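Local coordinates for PaaX domain-containing protein, C-domain protein (Mycobacterium tuberculosis, PDB 3KFW) that is of unknown function but belongs to the PaaX family and probably binds DNA as a transcriptional regulator through its winged helix-turn-helix region, at residues I27-D32 against A227-A232; A50-R55 against S63-A68; H89-T94 against L129-E134; W159-W164 against A208-A213; V186-M191 against A217-F222. All coordinates share one frame; numbering follows the deposited sequence.

Interaction 1 (I27-D32 against A227-A232); sequences IQLTAD and AKRRDA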
# COMPACT_ATOMS: atom_id res chain seq x y z
N ILE A 27 38.19 27.51 -29.13
CA ILE A 27 38.21 26.97 -30.52
C ILE A 27 39.22 25.82 -30.60
O ILE A 27 38.92 24.77 -31.17
CB ILE A 27 38.52 28.04 -31.61
CG1 ILE A 27 37.29 28.92 -31.87
CG2 ILE A 27 38.94 27.37 -32.91
CD1 ILE A 27 37.64 30.34 -32.45
N GLN A 28 40.40 26.00 -29.99
CA GLN A 28 41.44 24.98 -30.00
C GLN A 28 41.10 23.73 -29.19
O GLN A 28 41.29 22.63 -29.66
CB GLN A 28 42.77 25.59 -29.55
CG GLN A 28 43.26 26.61 -30.55
CD GLN A 28 44.49 27.39 -30.09
OE1 GLN A 28 45.60 27.12 -30.55
NE2 GLN A 28 44.28 28.39 -29.20
N LEU A 29 40.56 23.89 -28.00
CA LEU A 29 40.25 22.76 -27.14
C LEU A 29 38.98 22.02 -27.57
O LEU A 29 38.75 20.87 -27.19
CB LEU A 29 40.07 23.25 -25.70
CG LEU A 29 41.34 23.76 -25.01
CD1 LEU A 29 41.10 24.89 -23.95
CD2 LEU A 29 42.06 22.56 -24.42
N THR A 30 38.17 22.70 -28.36
CA THR A 30 36.85 22.20 -28.71
C THR A 30 36.82 21.38 -30.00
O THR A 30 35.80 20.76 -30.31
CB THR A 30 35.87 23.38 -28.81
OG1 THR A 30 34.54 22.93 -28.54
CG2 THR A 30 35.92 24.05 -30.20
N ALA A 31 37.94 21.36 -30.74
CA ALA A 31 38.02 20.86 -32.14
C ALA A 31 38.34 19.36 -32.29
O ALA A 31 37.96 18.72 -33.28
CB ALA A 31 39.04 21.69 -32.94
N ASP A 32 39.07 18.81 -31.34
CA ASP A 32 39.35 17.38 -31.30
C ASP A 32 38.03 16.66 -31.04
O ASP A 32 37.93 15.45 -31.20
CB ASP A 32 40.34 17.08 -30.18
CG ASP A 32 41.33 18.25 -29.91
OD1 ASP A 32 40.92 19.46 -29.71
OD2 ASP A 32 42.54 17.92 -29.90
N ALA A 227 41.61 19.00 -17.73
CA ALA A 227 42.25 20.19 -17.17
C ALA A 227 43.67 20.37 -17.67
O ALA A 227 44.11 21.51 -17.86
CB ALA A 227 42.22 20.16 -15.66
N LYS A 228 44.36 19.27 -17.91
CA LYS A 228 45.73 19.33 -18.44
C LYS A 228 45.82 19.88 -19.90
O LYS A 228 46.73 20.64 -20.23
CB LYS A 228 46.41 17.97 -18.29
CG LYS A 228 47.85 17.94 -18.73
CD LYS A 228 48.43 16.54 -18.57
CE LYS A 228 49.79 16.40 -19.28
NZ LYS A 228 50.16 14.95 -19.25
N ARG A 229 44.87 19.49 -20.75
CA ARG A 229 44.74 20.00 -22.13
C ARG A 229 44.61 21.51 -22.19
O ARG A 229 45.05 22.15 -23.15
CB ARG A 229 43.51 19.40 -22.80
CG ARG A 229 43.67 17.99 -23.28
CD ARG A 229 42.40 17.49 -23.94
NE ARG A 229 42.18 18.08 -25.27
CZ ARG A 229 41.16 18.89 -25.60
NH1 ARG A 229 40.23 19.23 -24.69
NH2 ARG A 229 41.06 19.36 -26.84
N ARG A 230 43.97 22.06 -21.17
CA ARG A 230 43.66 23.47 -21.09
C ARG A 230 44.81 24.28 -20.51
O ARG A 230 44.82 25.50 -20.63
CB ARG A 230 42.39 23.65 -20.25
CG ARG A 230 41.87 25.03 -20.20
CD ARG A 230 40.82 25.22 -19.13
NE ARG A 230 41.25 24.79 -17.81
CZ ARG A 230 40.54 23.93 -17.09
NH1 ARG A 230 40.95 23.54 -15.90
NH2 ARG A 230 39.41 23.46 -17.59
N ASP A 231 45.79 23.62 -19.91
CA ASP A 231 47.04 24.30 -19.52
C ASP A 231 48.03 24.24 -20.66
O ASP A 231 48.80 25.17 -20.87
CB ASP A 231 47.67 23.66 -18.29
CG ASP A 231 46.67 23.42 -17.18
OD1 ASP A 231 45.67 24.17 -17.09
OD2 ASP A 231 46.86 22.46 -16.40
N ALA A 232 48.03 23.12 -21.39
CA ALA A 232 48.84 22.96 -22.59
C ALA A 232 48.62 24.12 -23.59
O ALA A 232 49.59 24.80 -24.02
CB ALA A 232 48.56 21.61 -23.24
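Arg-229 reaches from helix 212-234 to Leu-29 and Asp-32 and carries the polar half of this contact. Arg-229 CB starts over the leucine, with Leu-29 CD2 3.8 Å away. CG stands opposite the carbonyl carbon (chi1 -78°), and the chain runs straight through chi2 before it bends at chi3. That bend turns the guanidinium back over the leucine. Leu-29 CD2 lies on one face of the group, nearer its rim than its centre. NH1 gives at most a weak bond to Leu-29 O, and its position is less certain. NH2 does the main work. Arg-229 NH2 donates to Leu-29 O at 2.8 Å, in a nearly straight bond of 166° that lies in the guanidinium plane. Arg-229 NH2 also makes a salt bridge of 2.9 Å with Asp-32 OD1, which sits at the edge of the group. The carboxylate is turned almost at right angles to the guanidinium, about 85°. OD1 is the oxygen in the salt bridge.

Helix 23-30 belongs to the PaaX-like helix-turn-helix region, and helix 212-234 is the last helix of the modelled chain. The contact therefore clasps the probable DNA-binding end of the subunit to its C-terminal helix.

Beside the polar contacts Leu-29 packs on the helix. Leu-29 CD1 touches Arg-230 CG at 3.8 Å, and Leu-29 CD2 lies against the Arg-229 carbonyl, 3.3 Å from Arg-229 O. The Arg-230 guanidinium turns off elsewhere and bonds Val-12 O and Leu-14 O. Val-12 of helix 5-13 also touches Leu-29, and Phe-33 touches Arg-229.

Interaction 2 (A50-R55 against S63-A68); sequences AGDLVR and SDRLLA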
# COMPACT_ATOMS: atom_id res chain seq x y z
N ALA A 50 21.80 32.81 -21.86
CA ALA A 50 20.95 31.95 -21.04
C ALA A 50 21.42 31.87 -19.57
O ALA A 50 20.85 31.12 -18.76
CB ALA A 50 20.86 30.56 -21.67
N GLY A 51 22.47 32.63 -19.24
CA GLY A 51 23.01 32.68 -17.88
C GLY A 51 24.00 31.58 -17.49
O GLY A 51 24.23 31.34 -16.30
N ASP A 52 24.61 30.92 -18.47
CA ASP A 52 25.46 29.77 -18.19
C ASP A 52 26.95 30.13 -18.13
O ASP A 52 27.73 29.57 -17.33
CB ASP A 52 25.18 28.65 -19.20
CG ASP A 52 23.76 28.07 -19.05
OD1 ASP A 52 23.34 27.79 -17.89
OD2 ASP A 52 23.06 27.87 -20.10
N LEU A 53 27.34 31.06 -18.99
CA LEU A 53 28.66 31.63 -18.97
C LEU A 53 28.54 33.12 -18.78
O LEU A 53 27.51 33.75 -19.07
CB LEU A 53 29.38 31.38 -20.30
CG LEU A 53 29.73 29.94 -20.70
CD1 LEU A 53 30.21 29.96 -22.13
CD2 LEU A 53 30.76 29.26 -19.76
N VAL A 54 29.64 33.70 -18.32
CA VAL A 54 29.79 35.12 -18.27
C VAL A 54 30.96 35.45 -19.24
O VAL A 54 31.91 34.67 -19.35
CB VAL A 54 30.06 35.56 -16.78
CG1 VAL A 54 28.80 35.45 -15.97
CG2 VAL A 54 31.13 34.65 -16.11
N ARG A 55 30.89 36.58 -19.96
CA ARG A 55 32.01 37.00 -20.80
C ARG A 55 32.68 38.32 -20.36
O ARG A 55 32.08 39.19 -19.75
CB ARG A 55 31.63 37.05 -22.29
CG ARG A 55 30.77 38.20 -22.76
CD ARG A 55 30.57 38.11 -24.28
NE ARG A 55 29.50 38.99 -24.80
CZ ARG A 55 28.65 39.71 -24.05
NH1 ARG A 55 28.71 39.61 -22.73
NH2 ARG A 55 27.71 40.49 -24.60
N SER A 63 29.42 30.82 -15.20
CA SER A 63 28.49 31.53 -14.31
C SER A 63 28.55 31.07 -12.86
O SER A 63 28.72 29.85 -12.60
CB SER A 63 27.08 31.21 -14.77
OG SER A 63 26.21 32.20 -14.29
N ASP A 64 28.30 31.99 -11.93
CA ASP A 64 28.24 31.62 -10.51
C ASP A 64 27.18 30.55 -10.18
O ASP A 64 27.45 29.66 -9.37
CB ASP A 64 28.13 32.85 -9.60
CG ASP A 64 29.51 33.46 -9.26
OD1 ASP A 64 30.43 32.70 -8.87
OD2 ASP A 64 29.67 34.71 -9.37
N ARG A 65 26.02 30.61 -10.85
CA ARG A 65 24.99 29.57 -10.67
C ARG A 65 25.26 28.22 -11.39
O ARG A 65 24.77 27.18 -10.94
CB ARG A 65 23.57 30.11 -10.95
CG ARG A 65 22.95 29.76 -12.31
CD ARG A 65 21.62 30.53 -12.54
NE ARG A 65 21.02 30.22 -13.84
CZ ARG A 65 21.03 31.02 -14.92
NH1 ARG A 65 21.61 32.22 -14.87
NH2 ARG A 65 20.46 30.61 -16.04
N LEU A 66 26.05 28.23 -12.46
CA LEU A 66 26.55 26.96 -13.03
C LEU A 66 27.64 26.35 -12.18
O LEU A 66 27.70 25.12 -12.02
CB LEU A 66 27.00 27.09 -14.47
CG LEU A 66 26.08 26.25 -15.34
CD1 LEU A 66 24.57 26.61 -15.17
CD2 LEU A 66 26.51 26.33 -16.79
N LEU A 67 28.46 27.23 -11.62
CA LEU A 67 29.54 26.87 -10.72
C LEU A 67 29.06 26.19 -9.42
O LEU A 67 29.61 25.15 -9.02
CB LEU A 67 30.38 28.11 -10.42
CG LEU A 67 31.72 27.81 -9.77
CD1 LEU A 67 32.65 27.19 -10.80
CD2 LEU A 67 32.32 29.07 -9.09
N ALA A 68 28.06 26.79 -8.78
CA ALA A 68 27.37 26.23 -7.62
C ALA A 68 26.62 24.94 -7.95
O ALA A 68 26.50 24.08 -7.09
CB ALA A 68 26.41 27.26 -6.97
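Three hydrogen bonds join Ala-50, Gly-51 and Asp-52 to Ser-63 and Arg-65, and every acceptor is a backbone carbonyl. Ser-63 supplies two of them. Ser-63 OG donates to Gly-51 O at 2.9 Å, and Ser-63 N donates to Asp-52 O at 3.0 Å. In both, the donor stands above the carbonyl plane. The serine has OG opposite its backbone N (chi1 -159°), which turns the hydroxyl towards Gly-51 O. The third bond runs from Arg-65 NH2 to Ala-50 O at 2.8 Å. Here the donor is in the carbonyl plane and meets a lone pair, although the bond is bent to 140°.

Gly-51 O lies over one face of the Arg-65 guanidinium, 3.0 Å above its plane and off towards the rim. It is near NH1, but the angle is too poor for a bond. Gly-51 has positive phi and closes a Schellman motif after helix 37-49. Arg-65 holds one carbonyl, Ala-50 O, in the turn between helix 37-49 and strand 53-56.

Van der Waals packing comes from Leu-66. Leu-66 CD2 lies 3.6 Å from Asp-52 CB, and Leu-66 CD1 sits beside Asp-52 OD1. The aspartate's other oxygen, OD2, makes a salt bridge with Arg-6.

Ser-63 is the N-cap residue of helix 64-77, which follows strand 59-62. That strand pairs with 53-56 in a hairpin, probably the wing of a winged helix-turn-helix. Leu-53 points the other way, onto helices 5-13 and 37-49, and Leu-66 also reaches Leu-10 of helix 5-13.

Interaction 3 (H89-T94 against L129-E134); sequences HMLIVT and LDLDLE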
# COMPACT_ATOMS: atom_id res chain seq x y z
N HIS A 89 18.38 5.23 8.57
CA HIS A 89 17.32 6.22 8.47
C HIS A 89 16.11 5.57 7.85
O HIS A 89 16.24 4.82 6.89
CB HIS A 89 17.77 7.41 7.61
CG HIS A 89 18.70 8.34 8.33
ND1 HIS A 89 19.64 9.13 7.68
CD2 HIS A 89 18.85 8.58 9.66
CE1 HIS A 89 20.29 9.84 8.58
NE2 HIS A 89 19.83 9.53 9.78
N MSE A 90 14.93 5.87 8.39
CA MSE A 90 13.69 5.29 7.87
C MSE A 90 12.61 6.33 7.67
O MSE A 90 12.24 7.08 8.56
CB MSE A 90 13.18 4.23 8.81
CG MSE A 90 12.32 3.20 8.11
SE MSE A 90 11.95 1.70 9.32
CE MSE A 90 10.19 2.43 9.64
N LEU A 91 12.09 6.37 6.47
CA LEU A 91 11.07 7.30 6.20
C LEU A 91 9.82 6.52 5.75
O LEU A 91 9.87 5.83 4.77
CB LEU A 91 11.55 8.29 5.13
CG LEU A 91 12.73 9.21 5.45
CD1 LEU A 91 13.15 9.97 4.14
CD2 LEU A 91 12.41 10.19 6.54
N ILE A 92 8.74 6.65 6.53
CA ILE A 92 7.45 6.02 6.33
C ILE A 92 6.50 7.07 5.75
O ILE A 92 6.25 8.08 6.39
CB ILE A 92 6.84 5.58 7.72
CG1 ILE A 92 7.81 4.72 8.51
CG2 ILE A 92 5.49 4.82 7.55
CD1 ILE A 92 8.25 3.56 7.73
N VAL A 93 5.95 6.85 4.57
CA VAL A 93 5.03 7.85 4.06
C VAL A 93 3.65 7.69 4.69
O VAL A 93 3.11 6.58 4.70
CB VAL A 93 5.07 8.05 2.50
CG1 VAL A 93 6.08 7.12 1.82
CG2 VAL A 93 3.66 8.03 1.86
N THR A 94 3.12 8.77 5.27
CA THR A 94 1.89 8.69 6.06
C THR A 94 0.80 9.49 5.40
O THR A 94 -0.29 9.62 5.93
CB THR A 94 2.07 9.18 7.52
OG1 THR A 94 2.71 10.46 7.51
CG2 THR A 94 2.91 8.16 8.36
N LEU A 129 25.06 8.85 5.48
CA LEU A 129 24.73 10.18 4.94
C LEU A 129 23.89 10.96 5.95
O LEU A 129 23.01 10.37 6.59
CB LEU A 129 23.90 10.05 3.65
CG LEU A 129 24.49 9.44 2.38
CD1 LEU A 129 23.50 9.57 1.22
CD2 LEU A 129 25.87 10.10 2.05
N ASP A 130 24.18 12.27 6.06
CA ASP A 130 23.45 13.25 6.89
C ASP A 130 22.08 13.68 6.32
O ASP A 130 21.96 14.79 5.74
CB ASP A 130 24.29 14.54 6.99
CG ASP A 130 25.21 14.60 8.20
OD1 ASP A 130 26.21 15.35 8.12
OD2 ASP A 130 24.94 13.93 9.23
N LEU A 131 21.06 12.84 6.49
CA LEU A 131 19.69 13.19 6.07
C LEU A 131 19.24 14.58 6.54
O LEU A 131 19.17 14.86 7.73
CB LEU A 131 18.67 12.15 6.56
CG LEU A 131 17.18 12.53 6.55
CD1 LEU A 131 16.50 12.23 5.22
CD2 LEU A 131 16.44 11.87 7.72
N ASP A 132 18.93 15.45 5.60
CA ASP A 132 18.18 16.60 5.97
C ASP A 132 16.89 16.52 5.19
O ASP A 132 16.90 16.36 3.97
CB ASP A 132 18.94 17.89 5.67
CG ASP A 132 18.64 18.99 6.68
OD1 ASP A 132 17.44 19.25 6.93
OD2 ASP A 132 19.59 19.59 7.23
N LEU A 133 15.76 16.59 5.90
CA LEU A 133 14.47 16.53 5.24
C LEU A 133 14.16 17.84 4.50
O LEU A 133 14.19 18.90 5.11
CB LEU A 133 13.38 16.17 6.25
CG LEU A 133 13.16 14.66 6.29
CD1 LEU A 133 12.49 14.18 7.61
CD2 LEU A 133 12.39 14.25 5.03
N GLU A 134 13.85 17.76 3.20
CA GLU A 134 13.79 18.94 2.32
C GLU A 134 12.59 19.90 2.57
O GLU A 134 11.81 20.22 1.67
CB GLU A 134 14.00 18.57 0.82
CG GLU A 134 12.84 17.85 0.08
CD GLU A 134 12.27 18.65 -1.12
OE1 GLU A 134 11.65 19.73 -0.91
OE2 GLU A 134 12.43 18.18 -2.28
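His-89 presents one face of its ring to Leu-131. Leu-131 CD2 stands over the centre of that face, 4.2 Å from the centroid of the His-89 ring and only 12° off its normal, which makes a clear CH-pi contact. With Leu-131 CG opposite the backbone N (chi1 164°), CD2 is placed over the His-89 ring while CD1 goes to Leu-91. Leu-131 CB lies closer to the rim, 3.4 Å from His-89 ND1. At the edge of the ring, near its plane, His-89 CE1 approaches Leu-129 O at 3.4 Å. No hydrogen bond crosses the contact.

Two residues on, Leu-91 points to the same side of its strand. Leu-91 CD1 meets Leu-131 CD1 at 4.2 Å, with the side chains crossing at a slant. Leu-91 CD2 meets Leu-133 CD1 at 4.1 Å, and these two side chains run past each other in opposite directions. Leu-131 thus spans both His-89 and Leu-91. Phe-115 and Met-143 also touch Leu-91 and Leu-131, and Met-110 of helix 100-112 adds to the cover of Leu-91.

The alternate residue Met-90, a selenomethionine, faces away and packs on Met-90 of the second subunit. One face of the sheet therefore takes the loop and helix 100-112, while the other helps to join subunits. The strand order, with 88-93 next to 122-126 and 141-147, matches that of ferredoxin-like Cas2-type domains, consistent with the family. In that fold a second helix usually links the third and fourth strands. Here the irregular segment 129-134 lies in that connection and covers part of the sheet.

Interaction 4 (W159-W164 against A208-A213); sequences WDLSGW and ADWPGA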
# COMPACT_ATOMS: atom_id res chain seq x y z
N TRP A 159 18.34 -2.22 -2.83
CA TRP A 159 18.90 -1.90 -4.17
C TRP A 159 19.31 -3.17 -4.95
O TRP A 159 19.63 -4.21 -4.33
CB TRP A 159 20.13 -1.04 -4.00
CG TRP A 159 19.87 0.23 -3.28
CD1 TRP A 159 19.40 1.43 -3.83
CD2 TRP A 159 20.08 0.47 -1.89
NE1 TRP A 159 19.32 2.39 -2.83
CE2 TRP A 159 19.73 1.84 -1.64
CE3 TRP A 159 20.58 -0.30 -0.84
CZ2 TRP A 159 19.82 2.42 -0.37
CZ3 TRP A 159 20.68 0.29 0.44
CH2 TRP A 159 20.29 1.63 0.66
N ASP A 160 19.31 -3.07 -6.27
CA ASP A 160 19.79 -4.09 -7.14
C ASP A 160 21.32 -3.98 -7.12
O ASP A 160 21.90 -3.36 -7.98
CB ASP A 160 19.25 -3.88 -8.56
CG ASP A 160 19.75 -4.94 -9.58
OD1 ASP A 160 20.45 -5.90 -9.19
OD2 ASP A 160 19.49 -4.81 -10.79
N LEU A 161 21.97 -4.59 -6.16
CA LEU A 161 23.40 -4.43 -6.03
C LEU A 161 24.21 -5.14 -7.08
O LEU A 161 25.23 -4.61 -7.52
CB LEU A 161 23.86 -4.92 -4.69
CG LEU A 161 23.31 -4.18 -3.51
CD1 LEU A 161 23.74 -4.92 -2.24
CD2 LEU A 161 23.76 -2.72 -3.51
N SER A 162 23.84 -6.39 -7.42
CA SER A 162 24.59 -7.11 -8.46
C SER A 162 24.43 -6.41 -9.83
O SER A 162 25.37 -6.34 -10.60
CB SER A 162 24.16 -8.55 -8.56
OG SER A 162 22.78 -8.57 -8.89
N GLY A 163 23.24 -5.86 -10.11
CA GLY A 163 23.00 -5.16 -11.40
C GLY A 163 23.74 -3.85 -11.52
O GLY A 163 24.08 -3.42 -12.63
N TRP A 164 23.98 -3.20 -10.38
CA TRP A 164 24.64 -1.91 -10.41
C TRP A 164 26.14 -2.10 -10.55
O TRP A 164 26.81 -1.28 -11.16
CB TRP A 164 24.38 -1.16 -9.12
CG TRP A 164 24.79 0.32 -9.14
CD1 TRP A 164 23.94 1.43 -9.34
CD2 TRP A 164 26.10 0.86 -8.85
NE1 TRP A 164 24.70 2.60 -9.24
CE2 TRP A 164 26.01 2.28 -8.94
CE3 TRP A 164 27.34 0.28 -8.58
CZ2 TRP A 164 27.11 3.10 -8.74
CZ3 TRP A 164 28.46 1.12 -8.37
CH2 TRP A 164 28.32 2.51 -8.46
N ALA A 208 32.81 -7.07 -2.33
CA ALA A 208 34.20 -6.82 -2.74
C ALA A 208 34.40 -6.59 -4.25
O ALA A 208 35.44 -6.10 -4.66
CB ALA A 208 35.10 -7.94 -2.27
N ASP A 209 33.41 -6.99 -5.06
CA ASP A 209 33.41 -6.63 -6.48
C ASP A 209 32.66 -5.30 -6.74
O ASP A 209 32.32 -5.01 -7.88
CB ASP A 209 32.93 -7.77 -7.39
CG ASP A 209 31.47 -8.18 -7.14
OD1 ASP A 209 30.94 -7.84 -6.04
OD2 ASP A 209 30.84 -8.83 -8.06
N TRP A 210 32.46 -4.48 -5.71
CA TRP A 210 31.83 -3.18 -5.89
C TRP A 210 32.72 -2.21 -6.75
O TRP A 210 33.87 -1.93 -6.36
CB TRP A 210 31.54 -2.58 -4.51
CG TRP A 210 30.69 -1.37 -4.59
CD1 TRP A 210 31.11 -0.07 -4.45
CD2 TRP A 210 29.26 -1.31 -4.84
NE1 TRP A 210 30.03 0.78 -4.59
CE2 TRP A 210 28.89 0.07 -4.84
CE3 TRP A 210 28.27 -2.28 -5.08
CZ2 TRP A 210 27.58 0.49 -5.05
CZ3 TRP A 210 26.96 -1.88 -5.30
CH2 TRP A 210 26.61 -0.49 -5.28
N PRO A 211 32.21 -1.71 -7.90
CA PRO A 211 32.99 -0.83 -8.82
C PRO A 211 33.02 0.69 -8.50
O PRO A 211 33.52 1.46 -9.30
CB PRO A 211 32.30 -1.05 -10.19
CG PRO A 211 30.85 -1.30 -9.85
CD PRO A 211 30.88 -2.04 -8.46
N GLY A 212 32.54 1.12 -7.33
CA GLY A 212 32.45 2.56 -6.97
C GLY A 212 33.75 3.33 -7.08
O GLY A 212 33.83 4.35 -7.79
N ALA A 213 34.78 2.85 -6.39
CA ALA A 213 36.11 3.47 -6.37
C ALA A 213 36.78 3.50 -7.76
O ALA A 213 37.43 4.53 -8.15
CB ALA A 213 37.00 2.76 -5.36
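Trp-164 and Trp-210 share nearly the same first torsion, with CG opposite the backbone N (chi1 -169° and -170°). In each, this swings the indole out towards the other segment, where the two rings overlap. The six-membered rings form an offset stack. Their centroids are 4.5 Å apart and their planes differ by only 6°. Trp-164 CE3 comes to 3.5 Å from Trp-210 CH2, while the long axes of the two side chains cross at about a right angle. Leu-161 CD2 adds to the contact at 3.8 Å from Trp-210 CZ3.

The stack joins the starts of two helices in the C-terminal part of the PaaX fold. Asp-160 is the N-cap of helix 161-177, and Asp-160 OD1 accepts from Gly-163 N at 2.9 Å. Pro-211 holds the N-cap position of helix 212-234. Pro-211 CG touches Trp-164 CZ3 at 3.7 Å, and Gly-212 N lies at the edge of the same indole.

The polar end of Trp-164 is fixed outside the pair. NE1 bonds Thr-197 OG1, and the ring also stacks with His-194. Asp-160 OD2 makes a salt bridge with Arg-101 of the third subunit.

Interaction 5 (V186-M191 against A217-F222); sequences VVAAAM and AAYHDF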
# COMPACT_ATOMS: atom_id res chain seq x y z
N VAL A 186 32.03 10.64 -23.78
CA VAL A 186 30.72 9.97 -23.67
C VAL A 186 30.69 8.92 -22.55
O VAL A 186 29.70 8.82 -21.81
CB VAL A 186 30.28 9.32 -25.02
CG1 VAL A 186 29.01 8.50 -24.84
CG2 VAL A 186 30.13 10.40 -26.11
N VAL A 187 31.76 8.15 -22.41
CA VAL A 187 31.83 7.21 -21.30
C VAL A 187 31.86 7.88 -19.90
O VAL A 187 31.17 7.43 -18.98
CB VAL A 187 33.04 6.29 -21.43
CG1 VAL A 187 33.14 5.49 -20.20
CG2 VAL A 187 32.87 5.40 -22.67
N ALA A 188 32.63 8.94 -19.75
CA ALA A 188 32.59 9.72 -18.51
C ALA A 188 31.19 10.25 -18.12
O ALA A 188 30.80 10.13 -16.94
CB ALA A 188 33.56 10.87 -18.61
N ALA A 189 30.47 10.89 -19.06
CA ALA A 189 29.08 11.29 -18.81
C ALA A 189 28.23 10.06 -18.40
O ALA A 189 27.36 10.17 -17.54
CB ALA A 189 28.45 12.05 -20.02
N ALA A 190 28.48 8.89 -18.96
CA ALA A 190 27.72 7.70 -18.48
C ALA A 190 28.05 7.37 -17.02
O ALA A 190 27.15 6.98 -16.24
CB ALA A 190 27.95 6.46 -19.37
N MSE A 191 29.32 7.53 -16.67
CA MSE A 191 29.81 7.17 -15.34
C MSE A 191 29.29 8.12 -14.30
O MSE A 191 29.02 7.72 -13.16
CB MSE A 191 31.34 7.19 -15.27
CG MSE A 191 31.98 5.92 -15.76
SE MSE A 191 33.95 6.13 -15.82
CE MSE A 191 34.20 4.26 -16.23
N ALA A 217 37.77 6.95 -9.74
CA ALA A 217 39.15 7.11 -10.28
C ALA A 217 39.17 7.40 -11.79
O ALA A 217 39.92 8.28 -12.26
CB ALA A 217 40.05 5.92 -9.93
N ALA A 218 38.33 6.69 -12.54
CA ALA A 218 38.27 6.81 -13.98
C ALA A 218 37.67 8.16 -14.34
O ALA A 218 38.11 8.79 -15.31
CB ALA A 218 37.44 5.71 -14.56
N TYR A 219 36.66 8.60 -13.58
CA TYR A 219 36.10 9.93 -13.82
C TYR A 219 37.12 10.99 -13.47
O TYR A 219 37.30 11.92 -14.25
CB TYR A 219 34.78 10.18 -13.07
CG TYR A 219 34.36 11.63 -13.20
CD1 TYR A 219 34.58 12.54 -12.17
CD2 TYR A 219 33.77 12.10 -14.38
CE1 TYR A 219 34.23 13.90 -12.31
CE2 TYR A 219 33.41 13.44 -14.52
CZ TYR A 219 33.65 14.33 -13.49
OH TYR A 219 33.28 15.65 -13.65
N HIS A 220 37.79 10.84 -12.32
CA HIS A 220 38.76 11.86 -11.92
C HIS A 220 39.99 11.87 -12.83
O HIS A 220 40.58 12.93 -13.03
CB HIS A 220 39.09 11.79 -10.43
CG HIS A 220 37.93 12.13 -9.55
ND1 HIS A 220 37.27 11.19 -8.78
CD2 HIS A 220 37.26 13.29 -9.37
CE1 HIS A 220 36.27 11.77 -8.14
NE2 HIS A 220 36.24 13.04 -8.48
N ASP A 221 40.31 10.72 -13.44
CA ASP A 221 41.38 10.67 -14.48
C ASP A 221 41.01 11.43 -15.76
O ASP A 221 41.83 12.14 -16.36
CB ASP A 221 41.79 9.23 -14.84
CG ASP A 221 42.66 8.61 -13.77
OD1 ASP A 221 43.15 9.37 -12.91
OD2 ASP A 221 42.86 7.38 -13.74
N PHE A 222 39.76 11.26 -16.18
CA PHE A 222 39.27 12.00 -17.30
C PHE A 222 39.20 13.51 -17.00
O PHE A 222 39.65 14.28 -17.80
CB PHE A 222 37.96 11.43 -17.82
CG PHE A 222 37.20 12.37 -18.73
CD1 PHE A 222 37.44 12.36 -20.11
CD2 PHE A 222 36.23 13.26 -18.20
CE1 PHE A 222 36.72 13.19 -20.95
CE2 PHE A 222 35.50 14.14 -19.02
CZ PHE A 222 35.75 14.10 -20.41
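Helices 181-195 and 212-234 pass with their segment axes 9.8 Å apart and their directions at 135°, and the backbones come nearest at Ala-188 and Tyr-219, whose CA atoms are 5.9 Å apart. Ala-188 is the central small residue. Ala-188 CB sits over one face of the Phe-222 ring, 3.9 Å from the centroid and 21° off the normal. This is a CH-pi contact. The methyl lies towards one side of the ring, where Phe-222 CD2 is 3.6 Å from Ala-188 CB. Phe-222 has CG opposite the backbone N (chi1 164°), which carries the ring across to helix 181-195, and chi2 then turns its face to the alanine.

Tyr-219 closes on the same methyl less tightly, with Tyr-219 CD2 4.4 Å from Ala-188 CB. Its ring then packs against Val-192 of helix 181-195 and Met-77 of helix 64-77. One turn along, Met-191, a selenomethionine, stretches out its chain beyond CG and lays its tip on Ala-218. Met-191 SE is 3.7 Å from Ala-218 CB, and the end methyl CE is 3.9 Å from it. Each helix thus offers a small alanine to a larger side chain of the other.

Leu-172 of helix 161-177 also touches Met-191, and Phe-185 touches Phe-222. The contact is therefore part of a packed helical core in the PaaX C-terminal domain. No hydrogen bond or charge pair crosses between the segments. The two helices are held here by close apolar and CH-pi contacts alone, in a largely buried setting.

From the N terminus, interaction 1 opens first and closes last. It links the helix-turn-helix region to the final helix, and the other four contacts nest inside its loop. Interaction 2 closes a short loop round the hairpin 53-56/59-62, the probable wing, and sets the start of helix 64-77. Interaction 3 follows in series, within the Cas2-like domain, and lies about 43 Å from interaction 1, centre to centre. Interactions 4 and 5 come after it and cross, since their segments alternate along the chain. They tie helices 161-177 and 181-195 to helix 212-234. That last helix serves interactions 4, 5 and 1 in turn, and so runs from the C-terminal core to the helix-turn-helix end.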